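KLLA0C04147p (Kluyveromyces lactis, PDB 5H2A) probably binds and transfers sterols as a yeast oxysterol-binding-protein relative (Osh1), of which this chain is the ankyrin-repeat domain. Local coordinates at residues A[53-58]-A[96-101]; A[121-126]-A[178-183]; A[206-211]-A[248-253]. All blocks are in the same frame, centred on the assembly; numbering follows the deposited sequence.

Contact 1. Residues A[53-58]-A[96-101]; sequences LILHYA and NTPLHL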
loop_
_atom_site.group_PDB
_atom_site.type_symbol
_atom_site.label_atom_id
_atom_site.label_comp_id
_atom_site.label_asym_id
_atom_site.label_seq_id
_atom_site.Cartn_x
_atom_site.Cartn_y
_atom_site.Cartn_z
ATOM N N LEU A 53 -8.328 -11.545 12.580
ATOM C CA LEU A 53 -9.295 -11.787 11.519
ATOM C C LEU A 53 -10.677 -11.224 11.818
ATOM O O LEU A 53 -11.606 -11.491 11.055
ATOM C CB LEU A 53 -9.421 -13.299 11.254
ATOM C CG LEU A 53 -8.157 -14.026 10.763
ATOM C CD1 LEU A 53 -8.392 -15.524 10.595
ATOM C CD2 LEU A 53 -7.674 -13.409 9.458
ATOM N N ILE A 54 -10.846 -10.484 12.916
ATOM C CA ILE A 54 -12.187 -10.064 13.333
ATOM C C ILE A 54 -12.876 -9.269 12.235
ATOM O O ILE A 54 -14.089 -9.405 12.021
ATOM C CB ILE A 54 -12.114 -9.255 14.638
ATOM C CG1 ILE A 54 -11.958 -10.185 15.838
ATOM C CG2 ILE A 54 -13.386 -8.409 14.831
ATOM C CD1 ILE A 54 -11.738 -9.407 17.134
ATOM N N LEU A 55 -12.122 -8.424 11.515
ATOM C CA LEU A 55 -12.774 -7.685 10.437
ATOM C C LEU A 55 -13.193 -8.612 9.297
ATOM O O LEU A 55 -14.233 -8.384 8.668
ATOM C CB LEU A 55 -11.866 -6.558 9.923
ATOM C CG LEU A 55 -12.485 -5.528 8.981
ATOM C CD1 LEU A 55 -13.793 -4.956 9.531
ATOM C CD2 LEU A 55 -11.469 -4.388 8.719
ATOM N N HIS A 56 -12.411 -9.656 9.003
ATOM C CA HIS A 56 -12.863 -10.652 8.031
ATOM C C HIS A 56 -14.175 -11.287 8.467
ATOM O O HIS A 56 -15.133 -11.378 7.681
ATOM C CB HIS A 56 -11.815 -11.746 7.842
ATOM C CG HIS A 56 -10.525 -11.276 7.257
ATOM N ND1 HIS A 56 -9.621 -10.502 7.957
ATOM C CD2 HIS A 56 -9.963 -11.517 6.049
ATOM C CE1 HIS A 56 -8.567 -10.268 7.196
ATOM N NE2 HIS A 56 -8.745 -10.885 6.037
ATOM N N TYR A 57 -14.240 -11.751 9.725
ATOM C CA TYR A 57 -15.469 -12.386 10.194
ATOM C C TYR A 57 -16.627 -11.402 10.209
ATOM O O TYR A 57 -17.757 -11.768 9.880
ATOM C CB TYR A 57 -15.262 -12.986 11.589
ATOM C CG TYR A 57 -14.291 -14.151 11.587
ATOM C CD1 TYR A 57 -14.448 -15.198 10.691
ATOM C CD2 TYR A 57 -13.217 -14.188 12.465
ATOM C CE1 TYR A 57 -13.561 -16.273 10.684
ATOM C CE2 TYR A 57 -12.321 -15.248 12.459
ATOM C CZ TYR A 57 -12.504 -16.283 11.569
ATOM O OH TYR A 57 -11.633 -17.342 11.575
ATOM N N ALA A 58 -16.363 -10.144 10.556
ATOM C CA ALA A 58 -17.441 -9.153 10.604
ATOM C C ALA A 58 -18.029 -8.895 9.213
ATOM O O ALA A 58 -19.256 -8.818 9.057
ATOM C CB ALA A 58 -16.940 -7.844 11.236
ATOM N N ASN A 96 -7.088 -13.519 1.272
ATOM C CA ASN A 96 -8.124 -12.506 1.142
ATOM C C ASN A 96 -8.042 -11.461 2.242
ATOM O O ASN A 96 -7.827 -11.783 3.418
ATOM C CB ASN A 96 -9.497 -13.176 1.146
ATOM C CG ASN A 96 -9.799 -13.851 -0.180
ATOM O OD1 ASN A 96 -9.470 -13.316 -1.232
ATOM N ND2 ASN A 96 -10.407 -15.037 -0.134
ATOM N N THR A 97 -8.206 -10.204 1.846
ATOM C CA THR A 97 -8.403 -9.082 2.754
ATOM C C THR A 97 -9.888 -8.922 3.034
ATOM O O THR A 97 -10.738 -9.518 2.343
ATOM C CB THR A 97 -7.863 -7.798 2.120
ATOM O OG1 THR A 97 -8.629 -7.520 0.943
ATOM C CG2 THR A 97 -6.379 -7.937 1.758
ATOM N N PRO A 98 -10.259 -8.094 4.022
ATOM C CA PRO A 98 -11.697 -7.831 4.213
ATOM C C PRO A 98 -12.345 -7.276 2.962
ATOM O O PRO A 98 -13.512 -7.570 2.693
ATOM C CB PRO A 98 -11.717 -6.817 5.363
ATOM C CG PRO A 98 -10.451 -7.155 6.172
ATOM C CD PRO A 98 -9.438 -7.490 5.087
ATOM N N LEU A 99 -11.597 -6.497 2.180
ATOM C CA LEU A 99 -12.151 -5.915 0.956
ATOM C C LEU A 99 -12.438 -6.991 -0.092
ATOM O O LEU A 99 -13.457 -6.916 -0.793
ATOM C CB LEU A 99 -11.191 -4.850 0.414
ATOM C CG LEU A 99 -11.694 -4.103 -0.828
ATOM C CD1 LEU A 99 -13.014 -3.412 -0.519
ATOM C CD2 LEU A 99 -10.636 -3.092 -1.285
ATOM N N HIS A 100 -11.549 -7.991 -0.228
ATOM C CA HIS A 100 -11.843 -9.146 -1.081
ATOM C C HIS A 100 -13.194 -9.760 -0.725
ATOM O O HIS A 100 -14.004 -10.087 -1.602
ATOM C CB HIS A 100 -10.775 -10.237 -0.930
ATOM C CG HIS A 100 -9.503 -9.986 -1.671
ATOM N ND1 HIS A 100 -8.401 -9.418 -1.079
ATOM C CD2 HIS A 100 -9.138 -10.291 -2.940
ATOM C CE1 HIS A 100 -7.420 -9.339 -1.962
ATOM N NE2 HIS A 100 -7.836 -9.882 -3.094
ATOM N N LEU A 101 -13.418 -9.992 0.577
ATOM C CA LEU A 101 -14.637 -10.675 1.017
ATOM C C LEU A 101 -15.861 -9.788 0.835
ATOM O O LEU A 101 -16.936 -10.276 0.474
ATOM C CB LEU A 101 -14.512 -11.096 2.490
ATOM C CG LEU A 101 -13.337 -12.018 2.846
ATOM C CD1 LEU A 101 -13.403 -12.487 4.321
ATOM C CD2 LEU A 101 -13.337 -13.214 1.894
#
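NE2 of His56 gives its N-H to the backbone O of Asn96 at 2.9 Å, and a second, weak bond runs from the same nitrogen to the carbonyl of Lys90. One imidazole nitrogen thus serves two carbonyls of the loop that leads into helix 98-104. The oxygen of Asn96 lies in the ring plane, only 4° out of it, but the bond is bent, with an N-H...O angle of 140°. With CG anti to its own carbonyl carbon (chi1 -64°), the imidazole leans across to the other segment. There Pro98 covers one ring face in a CH-pi contact, its CD 3.9 Å from the centroid of the His56 ring; Leu53 CD2 lies over the opposite face, off toward the rim. Leu101 comes to the ring edge, its CD1 reaching the CB of His56 at 3.9 Å. The branched end of Leu55 crosses Pro98 at about a right angle, Leu55 CG meeting Pro98 CG at 3.8 Å. Thr97, Pro98, Leu99 and His100 spell the TPLH signature of ankyrin repeats. Thr97 N-caps the helix: its OG1 accepts from His100 N at 3.2 Å, and the reciprocal bond from Thr97 N to His100 ND1, 3.0 Å, completes a capping box. A further bond joins ND1 of His100 to Thr97 OG1. Helix 54-61 packs beside the start of a predicted ankyrin repeat, with Tyr57 turned back onto helix 12-25, Leu55 also touching helix 64-74, and Pro98 resting on Leu114 of helix 108-115.

Contact 2. Residues A[121-126]-A[178-183]; sequences NDCILN and NPRNQE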
loop_
_atom_site.group_PDB
_atom_site.type_symbol
_atom_site.label_atom_id
_atom_site.label_comp_id
_atom_site.label_asym_id
_atom_site.label_seq_id
_atom_site.Cartn_x
_atom_site.Cartn_y
_atom_site.Cartn_z
ATOM N N ASN A 121 -5.441 -0.940 0.898
ATOM C CA ASN A 121 -4.662 -1.350 -0.268
ATOM C C ASN A 121 -5.541 -2.284 -1.102
ATOM O O ASN A 121 -5.622 -3.488 -0.831
ATOM C CB ASN A 121 -3.344 -2.006 0.140
ATOM C CG ASN A 121 -2.455 -2.284 -1.055
ATOM O OD1 ASN A 121 -2.887 -2.143 -2.197
ATOM N ND2 ASN A 121 -1.228 -2.705 -0.805
ATOM N N ASP A 122 -6.199 -1.720 -2.125
ATOM C CA ASP A 122 -7.030 -2.486 -3.039
ATOM C C ASP A 122 -6.231 -3.150 -4.160
ATOM O O ASP A 122 -6.846 -3.605 -5.142
ATOM C CB ASP A 122 -8.136 -1.604 -3.636
ATOM C CG ASP A 122 -7.590 -0.469 -4.498
ATOM O OD1 ASP A 122 -6.382 -0.150 -4.422
ATOM O OD2 ASP A 122 -8.387 0.111 -5.260
ATOM N N CYS A 123 -4.900 -3.225 -4.037
ATOM C CA CYS A 123 -4.060 -3.909 -5.023
ATOM C C CYS A 123 -3.589 -5.283 -4.570
ATOM O O CYS A 123 -2.955 -6.004 -5.353
ATOM C CB CYS A 123 -2.843 -3.041 -5.357
ATOM S SG CYS A 123 -3.322 -1.498 -6.156
ATOM N N ILE A 124 -3.899 -5.681 -3.339
ATOM C CA ILE A 124 -3.392 -6.941 -2.799
ATOM C C ILE A 124 -3.996 -8.130 -3.539
ATOM O O ILE A 124 -5.214 -8.198 -3.767
ATOM C CB ILE A 124 -3.680 -7.003 -1.290
ATOM C CG1 ILE A 124 -2.832 -5.935 -0.581
ATOM C CG2 ILE A 124 -3.435 -8.401 -0.758
ATOM C CD1 ILE A 124 -3.207 -5.686 0.860
ATOM N N LEU A 125 -3.136 -9.081 -3.926
ATOM C CA LEU A 125 -3.570 -10.307 -4.588
ATOM C C LEU A 125 -3.836 -11.387 -3.548
ATOM O O LEU A 125 -3.020 -11.592 -2.643
ATOM C CB LEU A 125 -2.497 -10.802 -5.565
ATOM C CG LEU A 125 -2.072 -9.798 -6.639
ATOM C CD1 LEU A 125 -1.051 -10.432 -7.593
ATOM C CD2 LEU A 125 -3.295 -9.345 -7.393
ATOM N N ASN A 126 -4.953 -12.092 -3.684
ATOM C CA ASN A 126 -5.155 -13.263 -2.836
ATOM C C ASN A 126 -4.363 -14.440 -3.419
ATOM O O ASN A 126 -3.587 -14.291 -4.369
ATOM C CB ASN A 126 -6.645 -13.560 -2.664
ATOM C CG ASN A 126 -7.344 -13.925 -3.973
ATOM O OD1 ASN A 126 -6.703 -14.190 -5.007
ATOM N ND2 ASN A 126 -8.680 -13.948 -3.928
ATOM N N ASN A 178 3.253 4.155 1.464
ATOM C CA ASN A 178 2.008 3.402 1.319
ATOM C C ASN A 178 2.182 2.421 0.168
ATOM O O ASN A 178 2.317 2.856 -0.989
ATOM C CB ASN A 178 0.849 4.361 1.043
ATOM C CG ASN A 178 -0.502 3.662 0.892
ATOM O OD1 ASN A 178 -0.587 2.448 0.707
ATOM N ND2 ASN A 178 -1.568 4.445 0.954
ATOM N N PRO A 179 2.174 1.101 0.416
ATOM C CA PRO A 179 2.364 0.138 -0.680
ATOM C C PRO A 179 1.354 0.293 -1.799
ATOM O O PRO A 179 1.660 -0.039 -2.953
ATOM C CB PRO A 179 2.212 -1.232 0.014
ATOM C CG PRO A 179 2.451 -0.966 1.455
ATOM C CD PRO A 179 1.980 0.437 1.719
ATOM N N ARG A 180 0.145 0.758 -1.487
ATOM C CA ARG A 180 -0.827 1.001 -2.544
ATOM C C ARG A 180 -0.301 2.039 -3.530
ATOM O O ARG A 180 -0.510 1.918 -4.744
ATOM C CB ARG A 180 -2.157 1.456 -1.942
ATOM C CG ARG A 180 -3.308 1.523 -2.961
ATOM C CD ARG A 180 -4.432 2.429 -2.457
ATOM N NE ARG A 180 -5.670 2.254 -3.214
ATOM C CZ ARG A 180 -6.787 2.918 -2.943
ATOM N NH1 ARG A 180 -6.792 3.806 -1.959
ATOM N NH2 ARG A 180 -7.880 2.709 -3.658
ATOM N N ASN A 181 0.387 3.066 -3.023
ATOM C CA ASN A 181 0.886 4.128 -3.902
ATOM C C ASN A 181 2.027 3.638 -4.769
ATOM O O ASN A 181 2.156 4.046 -5.930
ATOM C CB ASN A 181 1.326 5.331 -3.075
ATOM C CG ASN A 181 0.176 5.957 -2.364
ATOM O OD1 ASN A 181 -0.978 5.702 -2.715
ATOM N ND2 ASN A 181 0.460 6.765 -1.352
ATOM N N GLN A 182 2.864 2.755 -4.227
ATOM C CA GLN A 182 3.938 2.195 -5.032
ATOM C C GLN A 182 3.384 1.459 -6.248
ATOM O O GLN A 182 4.000 1.477 -7.320
ATOM C CB GLN A 182 4.799 1.277 -4.157
ATOM C CG GLN A 182 6.005 0.666 -4.852
ATOM C CD GLN A 182 7.015 1.705 -5.315
ATOM O OE1 GLN A 182 7.046 2.084 -6.491
ATOM N NE2 GLN A 182 7.858 2.160 -4.392
ATOM N N GLU A 183 2.204 0.839 -6.117
ATOM C CA GLU A 183 1.586 0.147 -7.252
ATOM C C GLU A 183 0.862 1.102 -8.202
ATOM O O GLU A 183 0.888 0.905 -9.425
ATOM C CB GLU A 183 0.595 -0.912 -6.747
ATOM C CG GLU A 183 1.239 -2.127 -6.117
ATOM C CD GLU A 183 2.336 -2.697 -6.994
ATOM O OE1 GLU A 183 2.076 -2.897 -8.204
ATOM O OE2 GLU A 183 3.453 -2.933 -6.475
#
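Arg180 reaches Asp122 because its CG stands anti to the backbone N (chi1 -171°) and the chain then runs extended from CG to NE, while the carboxylate of Asp122 is swung between its own N and carbonyl carbon (chi1 64°). The guanidinium holds the acid through two of its nitrogens: NE of Arg180 bonds to Asp122 OD1 at 2.8 Å, and NH2 of Arg180 to Asp122 OD2 at 3.1 Å. Although bidentate, the salt bridge is not a flat one. The two groups stand nearly perpendicular, and both carboxylate oxygens are met from above their plane. OD2 has a further partner in Arg149 NE, so a single acid is shared by two arginines, an arrangement that would probably help keep Asp122 ionised. Arg180 in turn makes a cation-pi contact with Tyr152. Nearer the helix, Asn121 and the aliphatic part of Arg180 lie alongside each other, pointing opposite ways, with Asn121 OD1 3.7 Å from Arg180 CB. Asn121 OD1 also accepts from Cys123 N at 2.9 Å, closing an Asx turn that holds the amide in place at the start of a type I beta turn, Asn121 to Ile124. Asn121 ND2 rests against Pro179 CB at 3.8 Å, and Cys123 SG meets Glu183 CB at 4.0 Å. Across the contact, Asn178 N-caps the helix, its OD1 accepting from Arg180 N at 2.9 Å. The loop that follows helix 108-115 of the ankyrin region is thereby tied to the first turn of helix 179-184; Met115 of helix 108-115 touches both Asp122 and Arg180, and helix 139-165 supplies Arg149 and Tyr152.

Contact 3. Residues A[206-211]-A[248-253]; sequences RDILLC and NAIDLE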
loop_
_atom_site.group_PDB
_atom_site.type_symbol
_atom_site.label_atom_id
_atom_site.label_comp_id
_atom_site.label_asym_id
_atom_site.label_seq_id
_atom_site.Cartn_x
_atom_site.Cartn_y
_atom_site.Cartn_z
ATOM N N ARG A 206 19.522 19.435 -13.616
ATOM C CA ARG A 206 20.741 19.186 -12.837
ATOM C C ARG A 206 20.435 19.057 -11.349
ATOM O O ARG A 206 21.234 19.452 -10.500
ATOM C CB ARG A 206 21.789 20.279 -13.065
ATOM C CG ARG A 206 22.758 19.959 -14.170
ATOM C CD ARG A 206 22.082 19.996 -15.505
ATOM N NE ARG A 206 22.997 19.682 -16.606
ATOM C CZ ARG A 206 22.651 19.776 -17.887
ATOM N NH1 ARG A 206 21.425 20.180 -18.204
ATOM N NH2 ARG A 206 23.519 19.477 -18.845
ATOM N N ASP A 207 19.273 18.507 -11.018
ATOM C CA ASP A 207 18.845 18.410 -9.628
ATOM C C ASP A 207 19.335 17.054 -9.123
ATOM O O ASP A 207 18.652 16.043 -9.238
ATOM C CB ASP A 207 17.329 18.570 -9.523
ATOM C CG ASP A 207 16.861 18.761 -8.088
ATOM O OD1 ASP A 207 17.594 18.341 -7.157
ATOM O OD2 ASP A 207 15.768 19.336 -7.885
ATOM N N ILE A 208 20.548 17.041 -8.566
ATOM C CA ILE A 208 21.175 15.792 -8.132
ATOM C C ILE A 208 20.344 15.124 -7.047
ATOM O O ILE A 208 20.111 13.907 -7.080
ATOM C CB ILE A 208 22.610 16.066 -7.646
ATOM C CG1 ILE A 208 23.489 16.462 -8.838
ATOM C CG2 ILE A 208 23.172 14.845 -6.922
ATOM C CD1 ILE A 208 24.854 17.046 -8.444
ATOM N N LEU A 209 19.899 15.911 -6.062
ATOM C CA LEU A 209 19.074 15.382 -4.972
ATOM C C LEU A 209 17.861 14.618 -5.495
ATOM O O LEU A 209 17.556 13.501 -5.040
ATOM C CB LEU A 209 18.611 16.533 -4.073
ATOM C CG LEU A 209 17.708 16.147 -2.893
ATOM C CD1 LEU A 209 18.517 15.411 -1.840
ATOM C CD2 LEU A 209 17.028 17.368 -2.298
ATOM N N LEU A 210 17.135 15.223 -6.436
ATOM C CA LEU A 210 15.907 14.608 -6.926
ATOM C C LEU A 210 16.202 13.472 -7.897
ATOM O O LEU A 210 15.491 12.465 -7.893
ATOM C CB LEU A 210 15.001 15.654 -7.588
ATOM C CG LEU A 210 14.006 16.333 -6.632
ATOM C CD1 LEU A 210 13.005 15.331 -6.078
ATOM C CD2 LEU A 210 14.749 17.037 -5.479
ATOM N N CYS A 211 17.242 13.600 -8.726
ATOM C CA CYS A 211 17.612 12.469 -9.581
ATOM C C CYS A 211 17.972 11.241 -8.755
ATOM O O CYS A 211 17.586 10.121 -9.102
ATOM C CB CYS A 211 18.773 12.842 -10.496
ATOM S SG CYS A 211 18.261 13.965 -11.794
ATOM N N ASN A 248 32.876 20.595 -14.138
ATOM C CA ASN A 248 32.136 19.463 -14.692
ATOM C C ASN A 248 31.579 18.530 -13.632
ATOM O O ASN A 248 31.017 17.488 -13.979
ATOM C CB ASN A 248 33.034 18.671 -15.641
ATOM C CG ASN A 248 33.426 19.469 -16.835
ATOM O OD1 ASN A 248 32.569 20.083 -17.475
ATOM N ND2 ASN A 248 34.730 19.504 -17.138
ATOM N N ALA A 249 31.706 18.885 -12.350
ATOM C CA ALA A 249 31.402 17.933 -11.279
ATOM C C ALA A 249 29.920 17.561 -11.218
ATOM O O ALA A 249 29.580 16.436 -10.823
ATOM C CB ALA A 249 31.847 18.499 -9.934
ATOM N N ILE A 250 29.029 18.488 -11.575
ATOM C CA ILE A 250 27.595 18.214 -11.479
ATOM C C ILE A 250 27.183 17.175 -12.512
ATOM O O ILE A 250 26.591 16.145 -12.175
ATOM C CB ILE A 250 26.794 19.517 -11.635
ATOM C CG1 ILE A 250 27.035 20.426 -10.431
ATOM C CG2 ILE A 250 25.286 19.220 -11.809
ATOM C CD1 ILE A 250 26.682 21.915 -10.704
ATOM N N ASP A 251 27.477 17.441 -13.791
ATOM C CA ASP A 251 27.126 16.490 -14.839
ATOM C C ASP A 251 27.867 15.173 -14.665
ATOM O O ASP A 251 27.332 14.110 -15.006
ATOM C CB ASP A 251 27.413 17.094 -16.216
ATOM C CG ASP A 251 26.278 17.992 -16.701
ATOM O OD1 ASP A 251 25.422 18.366 -15.866
ATOM O OD2 ASP A 251 26.228 18.319 -17.909
ATOM N N LEU A 252 29.092 15.218 -14.132
ATOM C CA LEU A 252 29.808 13.965 -13.893
ATOM C C LEU A 252 29.068 13.109 -12.874
ATOM O O LEU A 252 28.918 11.895 -13.058
ATOM C CB LEU A 252 31.238 14.240 -13.432
ATOM C CG LEU A 252 32.011 12.948 -13.147
ATOM C CD1 LEU A 252 32.074 12.111 -14.408
ATOM C CD2 LEU A 252 33.417 13.251 -12.620
ATOM N N GLU A 253 28.572 13.725 -11.802
ATOM C CA GLU A 253 27.860 12.942 -10.802
ATOM C C GLU A 253 26.582 12.347 -11.383
ATOM O O GLU A 253 26.267 11.176 -11.134
ATOM C CB GLU A 253 27.553 13.786 -9.568
ATOM C CG GLU A 253 26.769 12.997 -8.523
ATOM C CD GLU A 253 26.832 13.607 -7.136
ATOM O OE1 GLU A 253 27.281 14.771 -7.008
ATOM O OE2 GLU A 253 26.429 12.911 -6.173
#
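A surface salt bridge between Arg206 and Asp251, backed by a small apolar patch, joins the turn before helix 208-215 to the first turns of the long helix 249-268. Arg206 ends helix 198-204 in a Schellman motif, with positive phi (55°), and Asp207 then N-caps the next helix. From this junction the arginine forms a two-pronged bridge: NE of Arg206 bonds to OD1 of Asp251 at 2.9 Å, and NH2 of Arg206 to OD2 of Asp251 at 3.1 Å. Guanidinium and carboxylate are nearly coplanar, 20° apart, both oxygens use their syn lone pairs, and the bonds are close to straight. NH1 of Arg206 is bonded to the carbonyl of Lys204, which helps fix the rotation of the group. A leucine in place of Arg206 would probably leave the carboxylate of Asp251 without its mate and free to turn. The bend at chi2 (69°) turns CD and the guanidinium onto Asp251, while CG of Arg206 lies 3.5 Å from CG2 of Ile250. CD1 of Ile208 lies 4.0 Å from CG2 of Ile250. Glu253, salt-bridged through OE2 to Arg212, crosses Ile208 at about a right angle, and its OE1 lies 3.6 Å from Ile208 CD1.

The three contacts follow one another in series along a chain that is about half helical, with no strands, each closing before the next opens, as expected of an elongated domain built by adding helices in sequence. Contacts 1 and 2 are neighbours, centres 16 Å apart: Asn96 OD1 is probably hydrogen-bonded to Asn126 ND2, joining the start of the predicted ankyrin repeat to the loop that follows helix 108-115. Contact 3 stands apart, its centre about 33 Å from that of contact 2 and about 48 Å from that of contact 1, on the opposite side of the chain's centre from contact 1. Contact 2 ties that loop to helix 179-184; contact 3 joins helices 208-215 and 249-268 further along.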